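Local coordinates for monovalent Na+/H+ antiporter subunit G (Dietzia sp. DQ12-45-1b, PDB 7D3U), which is a small membrane subunit of the Mrp complex, which probably exchanges sodium ions for protons across the bacterial membrane, at residues V20-G25 and L48-V53. Numbering follows the deposited sequence.
Sequences VVFLGG and LGLVFV
The phenyl ring of Phe22 meets the backbone of Gly49 and Leu50 obliquely, with its CE2–CZ end turned to the second helix. Phe22 CE2 lies 3.3 Å from Leu50 N. Phe22 CZ reaches Leu50 CB at 3.7 Å. These two ring atoms abut the peptide joining Gly49 to Leu50, and the leucine side chain takes part through CB. Beside the ring, Val21 presents one methyl to the same glycine: with CG1 anti to the backbone N (chi1 168°), this branch of Val21 comes within 3.6 Å of Gly49 N, and its contact with Leu48 CB is looser. Gly49 faces segment 20-25 with no side chain, consistent with the close backbone approach, Val21 CA to Gly49 CA 5.0 Å. An alanine in place of Phe22 would probably leave the Gly49–Leu50 peptide without its aromatic neighbour and open a gap beside Leu50 CB. The axes of segments 20-25 and 48-53 run nearly antiparallel, at 160°, and approach to 8.5 Å. This apolar packing joins the first two of the chain's three long helices, 5-28 and 35-60, both predicted to span the membrane. Leu48 also touches Phe78 and Leu50 touches Gln77, both on helix 68-95, while Phe22 packs on Ala41 of the neighbouring subunit F and Val21 on Ser26 of the cation antiporter chain.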
loop_
_atom_site.group_PDB
_atom_site.type_symbol
_atom_site.label_atom_id
_atom_site.label_comp_id
_atom_site.label_asym_id
_atom_site.label_seq_id
_atom_site.Cartn_x
_atom_site.Cartn_y
_atom_site.Cartn_z
ATOM N N VAL E 20 -45.029 29.269 -13.274
ATOM C CA VAL E 20 -46.319 28.970 -12.660
ATOM C C VAL E 20 -46.752 27.550 -13.001
ATOM O O VAL E 20 -47.301 26.832 -12.157
ATOM C CB VAL E 20 -47.365 30.014 -13.093
ATOM C CG1 VAL E 20 -48.765 29.428 -13.056
ATOM C CG2 VAL E 20 -47.270 31.243 -12.206
ATOM N N VAL E 21 -46.494 27.114 -14.236
ATOM C CA VAL E 21 -46.853 25.756 -14.632
ATOM C C VAL E 21 -46.012 24.736 -13.880
ATOM O O VAL E 21 -46.512 23.682 -13.472
ATOM C CB VAL E 21 -46.712 25.594 -16.153
ATOM C CG1 VAL E 21 -46.803 24.133 -16.545
ATOM C CG2 VAL E 21 -47.777 26.391 -16.847
ATOM N N PHE E 22 -44.722 25.021 -13.696
ATOM C CA PHE E 22 -43.882 24.130 -12.903
ATOM C C PHE E 22 -44.388 24.036 -11.472
ATOM O O PHE E 22 -44.425 22.948 -10.886
ATOM C CB PHE E 22 -42.433 24.609 -12.925
ATOM C CG PHE E 22 -41.568 23.863 -13.889
ATOM C CD1 PHE E 22 -41.184 22.562 -13.628
ATOM C CD2 PHE E 22 -41.129 24.463 -15.053
ATOM C CE1 PHE E 22 -40.389 21.871 -14.515
ATOM C CE2 PHE E 22 -40.331 23.778 -15.942
ATOM C CZ PHE E 22 -39.959 22.481 -15.672
ATOM N N LEU E 23 -44.799 25.168 -10.897
ATOM C CA LEU E 23 -45.332 25.151 -9.538
ATOM C C LEU E 23 -46.636 24.368 -9.468
ATOM O O LEU E 23 -46.888 23.657 -8.488
ATOM C CB LEU E 23 -45.528 26.580 -9.037
ATOM C CG LEU E 23 -45.840 26.758 -7.553
ATOM C CD1 LEU E 23 -45.013 27.888 -6.975
ATOM C CD2 LEU E 23 -47.320 27.031 -7.358
ATOM N N GLY E 24 -47.470 24.471 -10.502
ATOM C CA GLY E 24 -48.701 23.700 -10.521
ATOM C C GLY E 24 -48.450 22.211 -10.656
ATOM O O GLY E 24 -49.102 21.399 -9.995
ATOM N N GLY E 25 -47.491 21.833 -11.501
ATOM C CA GLY E 25 -47.144 20.430 -11.635
ATOM C C GLY E 25 -46.469 19.872 -10.401
ATOM O O GLY E 25 -46.533 18.666 -10.148
ATOM N N LEU E 48 -44.773 21.493 -20.851
ATOM C CA LEU E 48 -45.221 22.844 -21.169
ATOM C C LEU E 48 -44.426 23.892 -20.405
ATOM O O LEU E 48 -43.930 24.858 -20.997
ATOM C CB LEU E 48 -46.716 22.990 -20.882
ATOM C CG LEU E 48 -47.657 22.144 -21.741
ATOM C CD1 LEU E 48 -49.082 22.288 -21.240
ATOM C CD2 LEU E 48 -47.573 22.505 -23.215
ATOM N N GLY E 49 -44.325 23.744 -19.081
ATOM C CA GLY E 49 -43.607 24.734 -18.298
ATOM C C GLY E 49 -42.170 24.905 -18.746
ATOM O O GLY E 49 -41.674 26.029 -18.856
ATOM N N LEU E 50 -41.490 23.797 -19.041
ATOM C CA LEU E 50 -40.089 23.894 -19.431
ATOM C C LEU E 50 -39.936 24.497 -20.821
ATOM O O LEU E 50 -39.014 25.284 -21.057
ATOM C CB LEU E 50 -39.420 22.524 -19.359
ATOM C CG LEU E 50 -37.921 22.547 -19.655
ATOM C CD1 LEU E 50 -37.247 23.682 -18.922
ATOM C CD2 LEU E 50 -37.264 21.237 -19.289
ATOM N N VAL E 51 -40.823 24.152 -21.756
ATOM C CA VAL E 51 -40.755 24.774 -23.076
ATOM C C VAL E 51 -41.004 26.272 -22.967
ATOM O O VAL E 51 -40.334 27.082 -23.625
ATOM C CB VAL E 51 -41.750 24.099 -24.038
ATOM C CG1 VAL E 51 -41.960 24.954 -25.276
ATOM C CG2 VAL E 51 -41.247 22.721 -24.421
ATOM N N PHE E 52 -41.952 26.666 -22.112
ATOM C CA PHE E 52 -42.228 28.083 -21.905
ATOM C C PHE E 52 -41.013 28.796 -21.329
ATOM O O PHE E 52 -40.645 29.885 -21.784
ATOM C CB PHE E 52 -43.433 28.252 -20.984
ATOM C CG PHE E 52 -44.740 28.332 -21.709
ATOM C CD1 PHE E 52 -45.078 29.460 -22.430
ATOM C CD2 PHE E 52 -45.630 27.277 -21.672
ATOM C CE1 PHE E 52 -46.279 29.532 -23.100
ATOM C CE2 PHE E 52 -46.830 27.344 -22.339
ATOM C CZ PHE E 52 -47.156 28.472 -23.054
ATOM N N VAL E 53 -40.377 28.195 -20.321
ATOM C CA VAL E 53 -39.204 28.815 -19.711
ATOM C C VAL E 53 -38.068 28.925 -20.718
ATOM O O VAL E 53 -37.374 29.945 -20.779
ATOM C CB VAL E 53 -38.776 28.038 -18.454
ATOM C CG1 VAL E 53 -37.507 28.622 -17.886
ATOM C CG2 VAL E 53 -39.868 28.094 -17.409
#